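PDB 3A04: tryptophan--tRNA ligase from Aeropyrum pernix, which catalyses the ATP-dependent joining of L-tryptophan to tRNA(Trp), releasing AMP and diphosphate, as a class I aminoacyl-tRNA synthetase. Local coordinates for residues P34-K38 with A39-P43; Y158-L161 with I162-S166; D230-A233 with G234-E237. One frame throughout, in Å; residues are numbered along the deposited sequence. Where two conformers were deposited one is given.

Contact 1: residues P34-K38 with A39-P43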
ATOM      1  N   PRO A  34     -36.294  10.997 -15.035  1.00 44.45           N
ATOM      2  CA  PRO A  34     -36.783  10.271 -16.188  1.00 43.71           C
ATOM      3  C   PRO A  34     -35.916   9.011 -16.387  1.00 44.56           C
ATOM      4  O   PRO A  34     -36.441   7.958 -16.709  1.00 44.59           O
ATOM      5  CB  PRO A  34     -36.569  11.263 -17.345  1.00 45.08           C
ATOM      6  CG  PRO A  34     -36.639  12.654 -16.693  1.00 46.38           C
ATOM      7  CD  PRO A  34     -35.925  12.400 -15.359  1.00 46.52           C
ATOM      8  N   LEU A  35     -34.609   9.091 -16.139  1.00 43.45           N
ATOM      9  CA  LEU A  35     -33.797   7.864 -16.246  1.00 45.58           C
ATOM     10  C   LEU A  35     -34.185   6.836 -15.200  1.00 44.90           C
ATOM     11  O   LEU A  35     -34.231   5.610 -15.445  1.00 44.72           O
ATOM     12  CB  LEU A  35     -32.274   8.191 -16.209  1.00 45.16           C
ATOM     13  CG  LEU A  35     -31.771   8.548 -17.616  1.00 48.48           C
ATOM     14  CD1 LEU A  35     -30.459   9.305 -17.585  1.00 48.27           C
ATOM     15  CD2 LEU A  35     -31.751   7.318 -18.606  1.00 50.57           C
ATOM     16  N   LEU A  36     -34.468   7.351 -14.009  1.00 45.85           N
ATOM     17  CA  LEU A  36     -34.907   6.478 -12.901  1.00 45.76           C
ATOM     18  C   LEU A  36     -36.152   5.676 -13.310  1.00 45.20           C
ATOM     19  O   LEU A  36     -36.178   4.474 -13.241  1.00 43.60           O
ATOM     20  CB  LEU A  36     -35.145   7.372 -11.685  1.00 44.92           C
ATOM     21  CG  LEU A  36     -34.841   6.976 -10.255  1.00 47.45           C
ATOM     22  CD1 LEU A  36     -33.535   6.268 -10.030  1.00 41.16           C
ATOM     23  CD2 LEU A  36     -34.882   8.250  -9.391  1.00 48.56           C
ATOM     24  N   ARG A  37     -37.177   6.355 -13.797  1.00 47.73           N
ATOM     25  CA  ARG A  37     -38.309   5.650 -14.495  1.00 50.44           C
ATOM     26  C   ARG A  37     -37.936   4.588 -15.559  1.00 50.37           C
ATOM     27  O   ARG A  37     -38.394   3.444 -15.512  1.00 49.41           O
ATOM     28  CB  ARG A  37     -39.181   6.668 -15.182  1.00 51.04           C
ATOM     29  CG  ARG A  37     -39.933   7.644 -14.255  1.00 57.69           C
ATOM     30  CD  ARG A  37     -41.070   8.388 -15.029  1.00 67.27           C
ATOM     31  NE  ARG A  37     -41.854   7.486 -15.889  1.00 70.57           N
ATOM     32  CZ  ARG A  37     -42.925   6.786 -15.491  1.00 77.06           C
ATOM     33  NH1 ARG A  37     -43.357   6.862 -14.224  1.00 77.81           N
ATOM     34  NH2 ARG A  37     -43.579   6.008 -16.363  1.00 76.85           N
ATOM     35  N   LYS A  38     -37.108   4.976 -16.527  1.00 51.01           N
ATOM     36  CA  LYS A  38     -36.787   4.063 -17.611  1.00 51.62           C
ATOM     37  C   LYS A  38     -36.094   2.847 -17.029  1.00 50.95           C
ATOM     38  O   LYS A  38     -36.309   1.727 -17.503  1.00 49.72           O
ATOM     39  CB  LYS A  38     -35.940   4.744 -18.707  1.00 52.73           C
ATOM     40  CG  LYS A  38     -36.676   5.937 -19.432  1.00 58.23           C
ATOM     41  CD  LYS A  38     -35.682   6.828 -20.217  1.00 63.43           C
ATOM     42  CE  LYS A  38     -36.194   8.249 -20.493  1.00 65.76           C
ATOM     43  NZ  LYS A  38     -35.065   9.268 -20.344  1.00 66.13           N
ATOM     44  N   ALA A  39     -35.302   3.052 -15.951  1.00 49.96           N
ATOM     45  CA  ALA A  39     -34.709   1.889 -15.258  1.00 49.44           C
ATOM     46  C   ALA A  39     -35.713   1.073 -14.382  1.00 49.58           C
ATOM     47  O   ALA A  39     -35.329   0.071 -13.744  1.00 49.25           O
ATOM     48  CB  ALA A  39     -33.407   2.284 -14.478  1.00 48.49           C
ATOM     49  N   GLY A  40     -37.001   1.456 -14.397  1.00 48.68           N
ATOM     50  CA  GLY A  40     -38.002   0.689 -13.652  1.00 47.19           C
ATOM     51  C   GLY A  40     -37.935   0.922 -12.132  1.00 45.58           C
ATOM     52  O   GLY A  40     -38.231   0.037 -11.389  1.00 46.28           O
ATOM     53  N   MET A  41     -37.589   2.135 -11.698  1.00 43.98           N
ATOM     54  CA  MET A  41     -37.292   2.436 -10.304  1.00 43.88           C
ATOM     55  C   MET A  41     -38.165   3.622  -9.939  1.00 43.06           C
ATOM     56  O   MET A  41     -38.279   4.535 -10.733  1.00 43.46           O
ATOM     57  CB  MET A  41     -35.784   2.789 -10.131  1.00 42.22           C
ATOM     58  CG  MET A  41     -34.839   1.585 -10.339  1.00 41.45           C
ATOM     59  SD  MET A  41     -33.089   2.068 -10.216  1.00 39.78           S
ATOM     60  CE  MET A  41     -32.986   2.785  -8.524  1.00 40.82           C
ATOM     61  N   GLU A  42     -38.772   3.603  -8.753  1.00 41.29           N
ATOM     62  CA  GLU A  42     -39.436   4.796  -8.214  1.00 41.63           C
ATOM     63  C   GLU A  42     -38.564   5.426  -7.128  1.00 40.63           C
ATOM     64  O   GLU A  42     -37.891   4.686  -6.399  1.00 38.00           O
ATOM     65  CB  GLU A  42     -40.800   4.422  -7.611  1.00 43.00           C
ATOM     66  CG  GLU A  42     -41.844   4.032  -8.654  1.00 49.82           C
ATOM     67  CD  GLU A  42     -42.345   5.221  -9.519  1.00 60.29           C
ATOM     68  OE1 GLU A  42     -42.466   6.377  -9.023  1.00 64.88           O
ATOM     69  OE2 GLU A  42     -42.614   4.994 -10.725  1.00 64.92           O
ATOM     70  N   PRO A  43     -38.562   6.773  -7.039  1.00 40.11           N
ATOM     71  CA  PRO A  43     -37.677   7.389  -6.093  1.00 39.32           C
ATOM     72  C   PRO A  43     -38.030   6.911  -4.665  1.00 40.45           C
ATOM     73  O   PRO A  43     -39.224   6.695  -4.338  1.00 38.75           O
ATOM     74  CB  PRO A  43     -37.963   8.887  -6.230  1.00 39.22           C
ATOM     75  CG  PRO A  43     -38.770   9.044  -7.547  1.00 41.16           C
ATOM     76  CD  PRO A  43     -39.397   7.741  -7.799  1.00 40.75           C
TER
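Leu36 and Met41 meet through their methyl ends where the helix of residues 33-38 runs out. Leu36 CD1 lies 3.8 Å from Met41 CE, and the two side chains cross at about a right angle. Met41 is extended as far as its sulfur and then bends at chi3 (58°), which brings its terminal methyl back against the leucine. A long, flexible thioether suits this place because it can bend to follow a branched neighbour. Pro43 adds a looser touch on the other branch, with its CG 4.4 Å from Leu36 CD2.

The backbone beneath this pair is a Schellman motif. Gly40 N donates to Arg37 O at 2.7 Å, while Met41 N reaches back to Leu36 O at 3.1 Å. Gly40, the first residue to leave helical angles, has a positive phi (75°), which glycine adopts more readily than residues with a side chain. The apolar pair Leu36 and Met41 holds the positions flanking the motif, the usual hydrophobic partner of these two bonds. One step earlier, Ala39 N donates to Leu35 O at 2.8 Å, and the small Ala39 CB rests 3.6 Å from that same oxygen.

Charge appears on the exposed side. Arg37 and Glu42 run side by side, pointing the same way, with Arg37 NH1 4.0 Å from Glu42 OE2. The guanidinium and carboxylate planes are 70° apart and no N-H is aimed at the oxygen, so any attraction is one of charges alone.

Further out, Leu62 of helix 58-66 packs against both Leu36 and Met41. Phe29 also touches Leu36, and Asn100 and Phe102 lie against Met41. Tyr96 OH is hydrogen-bonded to Glu42 O, tying the loop beyond the helix to helix 85-99.

Contact 2: residues Y158-L161 with I162-S166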
ATOM      1  N   TYR A 158      -6.700  -5.818  -5.745  1.00 25.76           N
ATOM      2  CA  TYR A 158      -7.160  -4.590  -5.045  1.00 24.24           C
ATOM      3  C   TYR A 158      -5.929  -3.897  -4.554  1.00 23.61           C
ATOM      4  O   TYR A 158      -5.750  -2.737  -4.669  1.00 23.37           O
ATOM      5  CB  TYR A 158      -7.952  -5.045  -3.794  1.00 23.61           C
ATOM      6  CG  TYR A 158      -8.205  -4.033  -2.711  1.00 27.69           C
ATOM      7  CD1 TYR A 158      -9.284  -3.155  -2.812  1.00 27.06           C
ATOM      8  CD2 TYR A 158      -7.508  -4.072  -1.526  1.00 26.94           C
ATOM      9  CE1 TYR A 158      -9.578  -2.267  -1.775  1.00 24.87           C
ATOM     10  CE2 TYR A 158      -7.785  -3.216  -0.503  1.00 27.23           C
ATOM     11  CZ  TYR A 158      -8.845  -2.373  -0.591  1.00 27.31           C
ATOM     12  OH  TYR A 158      -9.087  -1.547   0.482  1.00 27.26           O
ATOM     13  N   PHE A 159      -5.023  -4.627  -3.970  1.00 23.14           N
ATOM     14  CA  PHE A 159      -3.860  -3.960  -3.450  1.00 22.88           C
ATOM     15  C   PHE A 159      -2.935  -3.474  -4.585  1.00 24.68           C
ATOM     16  O   PHE A 159      -2.295  -2.483  -4.447  1.00 26.33           O
ATOM     17  CB  PHE A 159      -2.907  -4.698  -2.377  0.50  6.50           C
ATOM     18  CG  PHE A 159      -2.026  -3.724  -1.594  0.50 19.89           C
ATOM     19  CD1 PHE A 159      -2.536  -2.919  -0.604  0.50 28.61           C
ATOM     20  CD2 PHE A 159      -0.669  -3.613  -1.847  0.50 27.48           C
ATOM     21  CE1 PHE A 159      -1.726  -2.049   0.059  0.50 24.13           C
ATOM     22  CE2 PHE A 159       0.106  -2.727  -1.136  0.50 37.04           C
ATOM     23  CZ  PHE A 159      -0.442  -1.967  -0.221  0.50 16.46           C
ATOM     24  N   ARG A 160      -2.881  -4.190  -5.683  1.00 23.98           N
ATOM     25  CA  ARG A 160      -2.075  -3.686  -6.810  1.00 25.14           C
ATOM     26  C   ARG A 160      -2.566  -2.307  -7.268  1.00 26.72           C
ATOM     27  O   ARG A 160      -1.774  -1.443  -7.663  1.00 26.93           O
ATOM     28  CB  ARG A 160      -2.162  -4.664  -7.975  1.00 25.46           C
ATOM     29  CG  ARG A 160      -1.152  -4.302  -9.097  1.00 26.26           C
ATOM     30  CD  ARG A 160      -1.182  -5.370 -10.227  1.00 23.34           C
ATOM     31  NE  ARG A 160      -1.003  -6.720  -9.771  1.00 23.33           N
ATOM     32  CZ  ARG A 160      -1.687  -7.763 -10.228  1.00 27.88           C
ATOM     33  NH1 ARG A 160      -2.615  -7.600 -11.154  1.00 32.41           N
ATOM     34  NH2 ARG A 160      -1.418  -8.966  -9.765  1.00 26.10           N
ATOM     35  N   LEU A 161      -3.882  -2.030  -7.194  1.00 24.56           N
ATOM     36  CA  LEU A 161      -4.261  -0.703  -7.597  1.00 26.11           C
ATOM     37  C   LEU A 161      -3.658   0.344  -6.699  1.00 25.77           C
ATOM     38  O   LEU A 161      -3.372   1.450  -7.161  1.00 24.52           O
ATOM     39  CB  LEU A 161      -5.845  -0.521  -7.534  1.00 25.41           C
ATOM     40  CG  LEU A 161      -6.641  -1.337  -8.582  1.00 27.09           C
ATOM     41  CD1 LEU A 161      -8.148  -1.237  -8.223  1.00 30.11           C
ATOM     42  CD2 LEU A 161      -6.345  -0.716  -9.965  1.00 26.39           C
ATOM     43  N   ILE A 162      -3.649   0.042  -5.388  1.00 24.39           N
ATOM     44  CA  ILE A 162      -3.135   0.978  -4.432  1.00 25.71           C
ATOM     45  C   ILE A 162      -1.671   1.236  -4.765  1.00 26.83           C
ATOM     46  O   ILE A 162      -1.218   2.408  -4.765  1.00 26.83           O
ATOM     47  CB  ILE A 162      -3.259   0.431  -2.971  1.00 25.26           C
ATOM     48  CG1 ILE A 162      -4.767   0.221  -2.592  1.00 26.07           C
ATOM     49  CG2 ILE A 162      -2.582   1.414  -1.974  1.00 26.02           C
ATOM     50  CD1 ILE A 162      -4.936  -0.582  -1.250  1.00 25.67           C
ATOM     51  N   GLN A 163      -0.935   0.170  -5.059  1.00 24.19           N
ATOM     52  CA  GLN A 163       0.491   0.356  -5.432  1.00 26.00           C
ATOM     53  C   GLN A 163       0.691   1.196  -6.717  1.00 27.66           C
ATOM     54  O   GLN A 163       1.532   2.090  -6.766  1.00 28.49           O
ATOM     55  CB  GLN A 163       1.148  -0.973  -5.651  1.00 26.44           C
ATOM     56  CG  GLN A 163       1.227  -1.862  -4.418  1.00 26.23           C
ATOM     57  CD  GLN A 163       1.730  -3.280  -4.767  1.00 27.59           C
ATOM     58  OE1 GLN A 163       1.023  -4.072  -5.429  1.00 30.39           O
ATOM     59  NE2 GLN A 163       2.946  -3.609  -4.303  1.00 27.39           N
ATOM     60  N   LEU A 164      -0.147   0.976  -7.699  1.00 27.54           N
ATOM     61  CA  LEU A 164      -0.011   1.701  -8.958  1.00 28.61           C
ATOM     62  C   LEU A 164      -0.573   3.109  -8.816  1.00 29.26           C
ATOM     63  O   LEU A 164      -0.016   4.006  -9.422  1.00 30.49           O
ATOM     64  CB  LEU A 164      -0.710   0.961 -10.087  1.00 26.48           C
ATOM     65  CG  LEU A 164      -0.122  -0.468 -10.320  1.00 31.40           C
ATOM     66  CD1 LEU A 164      -0.844  -1.078 -11.552  1.00 34.77           C
ATOM     67  CD2 LEU A 164       1.369  -0.509 -10.549  1.00 30.85           C
ATOM     68  N   PHE A 165      -1.628   3.318  -7.987  1.00 27.30           N
ATOM     69  CA  PHE A 165      -2.155   4.664  -7.790  1.00 28.05           C
ATOM     70  C   PHE A 165      -1.113   5.575  -7.185  1.00 28.12           C
ATOM     71  O   PHE A 165      -1.170   6.802  -7.433  1.00 30.38           O
ATOM     72  CB  PHE A 165      -3.374   4.731  -6.840  1.00 27.78           C
ATOM     73  CG  PHE A 165      -4.616   4.062  -7.370  1.00 30.79           C
ATOM     74  CD1 PHE A 165      -4.767   3.756  -8.722  1.00 26.88           C
ATOM     75  CD2 PHE A 165      -5.698   3.811  -6.498  1.00 29.90           C
ATOM     76  CE1 PHE A 165      -5.947   3.144  -9.219  1.00 31.46           C
ATOM     77  CE2 PHE A 165      -6.892   3.202  -6.989  1.00 26.91           C
ATOM     78  CZ  PHE A 165      -7.015   2.872  -8.352  1.00 29.74           C
ATOM     79  N   SER A 166      -0.216   5.044  -6.343  1.00 27.28           N
ATOM     80  CA  SER A 166       0.767   5.912  -5.667  1.00 29.89           C
ATOM     81  C   SER A 166       1.683   6.642  -6.642  1.00 31.39           C
ATOM     82  O   SER A 166       2.233   7.707  -6.277  1.00 30.52           O
ATOM     83  CB  SER A 166       1.612   5.125  -4.665  1.00 30.70           C
ATOM     84  OG  SER A 166       2.529   4.283  -5.344  1.00 31.10           O
TER
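Phe165 and Leu161 both carry CG beside the backbone N (chi1 -67° and -68°), and they run side by side in the same direction; the small chi2 of Phe165 (-17°) turns one ring face onto Leu161. Leu161 CB makes a CH-pi contact, 4.0 Å from the ring centroid, and Leu161 O packs tightly over the same ring, 2.9 Å from Phe165 CG. That oxygen also takes the helical bond from Phe165 N at 2.7 Å. Were Phe165 an alanine, Leu161 CB would probably lose its aromatic partner and a gap would open beside it.

Around the same helix, 156-165, Tyr158 CE2 touches Ile162 CD1 at 4.0 Å, while the Tyr158 hydroxyl is hydrogen-bonded to Asp195. Arg160 and Leu164 lie alongside, Arg160 CG 4.1 Å from Leu164 CD1, so the aliphatic part of the arginine packs along the leucine. The polar ends cross the dimer interface: Arg160 NE bonds to Thr152 O and Gln163 NE2 to Gln151 O, both of the second subunit, and Phe372 of that subunit makes a cation-pi contact with Arg160. Buried hydrocarbon thus fills the helix surface, while long polar side chains find backbone acceptors in the partner subunit.

Contact 3: residues D230-A233 with G234-E237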
ATOM      1  N   ASP A 230      -8.959   8.055 -14.580  1.00 33.32           N
ATOM      2  CA  ASP A 230      -8.521   8.622 -15.894  1.00 34.60           C
ATOM      3  C   ASP A 230      -6.985   8.411 -16.055  1.00 35.99           C
ATOM      4  O   ASP A 230      -6.485   8.069 -17.157  1.00 36.40           O
ATOM      5  CB  ASP A 230      -8.738  10.134 -15.862  1.00 32.19           C
ATOM      6  CG  ASP A 230     -10.183  10.542 -15.928  1.00 33.05           C
ATOM      7  OD1 ASP A 230     -11.098   9.752 -16.250  1.00 40.78           O
ATOM      8  OD2 ASP A 230     -10.418  11.737 -15.716  1.00 36.13           O
ATOM      9  N   ARG A 231      -6.245   8.650 -14.967  1.00 34.30           N
ATOM     10  CA  ARG A 231      -4.757   8.544 -14.997  1.00 34.20           C
ATOM     11  C   ARG A 231      -4.262   7.101 -15.137  1.00 34.22           C
ATOM     12  O   ARG A 231      -3.100   6.865 -15.539  1.00 35.17           O
ATOM     13  CB  ARG A 231      -4.124   9.232 -13.799  1.00 33.25           C
ATOM     14  CG  ARG A 231      -4.324  10.778 -13.819  1.00 32.68           C
ATOM     15  CD  ARG A 231      -3.949  11.345 -12.457  1.00 30.96           C
ATOM     16  NE  ARG A 231      -4.376  12.725 -12.369  1.00 35.03           N
ATOM     17  CZ  ARG A 231      -4.107  13.542 -11.365  1.00 37.83           C
ATOM     18  NH1 ARG A 231      -3.407  13.140 -10.287  1.00 36.19           N
ATOM     19  NH2 ARG A 231      -4.528  14.794 -11.444  1.00 41.04           N
ATOM     20  N   MET A 232      -5.114   6.127 -14.866  1.00 33.11           N
ATOM     21  CA  MET A 232      -4.734   4.743 -15.094  1.00 31.94           C
ATOM     22  C   MET A 232      -4.925   4.286 -16.541  1.00 32.58           C
ATOM     23  O   MET A 232      -4.648   3.148 -16.849  1.00 30.52           O
ATOM     24  CB  MET A 232      -5.471   3.775 -14.129  1.00 33.48           C
ATOM     25  CG  MET A 232      -5.012   3.987 -12.626  1.00 31.71           C
ATOM     26  SD  MET A 232      -3.240   3.578 -12.420  1.00 38.14           S
ATOM     27  CE  MET A 232      -3.669   1.893 -12.543  1.00 32.53           C
ATOM     28  N   ALA A 233      -5.490   5.120 -17.424  1.00 34.08           N
ATOM     29  CA  ALA A 233      -5.699   4.659 -18.838  1.00 35.10           C
ATOM     30  C   ALA A 233      -4.419   4.049 -19.472  1.00 35.29           C
ATOM     31  O   ALA A 233      -3.373   4.594 -19.324  1.00 36.44           O
ATOM     32  CB  ALA A 233      -6.265   5.833 -19.731  1.00 36.16           C
ATOM     33  N   GLY A 234      -4.491   2.894 -20.107  1.00 34.47           N
ATOM     34  CA  GLY A 234      -3.282   2.271 -20.620  1.00 36.66           C
ATOM     35  C   GLY A 234      -2.697   1.207 -19.684  1.00 37.85           C
ATOM     36  O   GLY A 234      -1.856   0.374 -20.082  1.00 38.70           O
ATOM     37  N   VAL A 235      -3.105   1.248 -18.421  1.00 35.35           N
ATOM     38  CA  VAL A 235      -2.633   0.313 -17.431  1.00 35.33           C
ATOM     39  C   VAL A 235      -3.761  -0.569 -17.007  1.00 35.00           C
ATOM     40  O   VAL A 235      -3.657  -1.781 -17.092  1.00 34.60           O
ATOM     41  CB  VAL A 235      -2.101   1.118 -16.231  1.00 37.38           C
ATOM     42  CG1 VAL A 235      -1.461   0.236 -15.249  1.00 36.16           C
ATOM     43  CG2 VAL A 235      -1.146   2.124 -16.740  1.00 35.56           C
ATOM     44  N   VAL A 236      -4.879   0.046 -16.618  1.00 35.03           N
ATOM     45  CA  VAL A 236      -6.053  -0.745 -16.425  1.00 35.97           C
ATOM     46  C   VAL A 236      -7.216   0.252 -16.691  1.00 34.61           C
ATOM     47  O   VAL A 236      -7.200   1.435 -16.284  1.00 33.94           O
ATOM     48  CB  VAL A 236      -6.089  -1.395 -14.959  1.00 38.64           C
ATOM     49  CG1 VAL A 236      -6.262  -0.363 -13.981  1.00 38.54           C
ATOM     50  CG2 VAL A 236      -7.304  -2.322 -14.804  1.00 39.89           C
ATOM     51  N   GLU A 237      -8.210  -0.226 -17.418  1.00 32.80           N
ATOM     52  CA  GLU A 237      -9.256   0.667 -17.916  1.00 35.21           C
ATOM     53  C   GLU A 237     -10.372   0.771 -16.822  1.00 35.12           C
ATOM     54  O   GLU A 237     -11.015  -0.242 -16.454  1.00 34.70           O
ATOM     55  CB  GLU A 237      -9.824   0.078 -19.244  1.00 36.36           C
ATOM     56  CG  GLU A 237      -8.754   0.057 -20.431  1.00 40.26           C
ATOM     57  CD  GLU A 237      -7.836   1.307 -20.477  1.00 43.59           C
ATOM     58  OE1 GLU A 237      -8.326   2.415 -20.764  1.00 46.44           O
ATOM     59  OE2 GLU A 237      -6.596   1.187 -20.225  1.00 47.16           O
TER
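Met232 O is gripped by two backbone donors, Val235 N at 2.9 Å and Val236 N at 3.1 Å, which come from opposite faces of its carbonyl plane. A further bond forms within residues 234-237: Gly234 N gives its hydrogen to the syn lone pair of Glu237 OE2 at 2.7 Å. Glutamate suits this place because its bent chain (chi2 -39°) carries the carboxylate back over the turn, with Glu237 OE1 4.1 Å from Ala233 CB.

The apolar contacts come from Met232, whose bends at chi2 and chi3 set CE 3.7 Å from Val236 CG1 and 3.9 Å from Val235 CG1. Beyond these valines, Leu164 and Phe165 of helix 156-165 also pack on Met232, and Phe372 of the second subunit touches Val236.

Gly234 has a phi of 97°, where a beta carbon would jam against Ala233 O. With Ala233 and Gly234 at its corners and the bond from Val235 N to Met232 O, the chain makes a type II beta turn as it leaves helix 219-231 for strand 242-246.

Overall arrangement
Contact 2 is wholly buried, contact 1 partly so, and contact 3 lies at the surface. Contacts 1 and 3 both span the end of a helix, with a glycine of positive phi, but one is a Schellman motif and the other a beta turn; contact 2 stays almost entirely on regular helical bonds. Contacts 2 and 3 are neighbours, their centres 12 Å apart, and they pack directly: Leu161 CD2 is 4.0 Å from Val236 CG1, joining helix 156-165 to the loop after helix 219-231. Both also touch the second subunit. Contact 1, with its centre more than 30 Å from either, touches no other chain and packs on helix 58-66 instead.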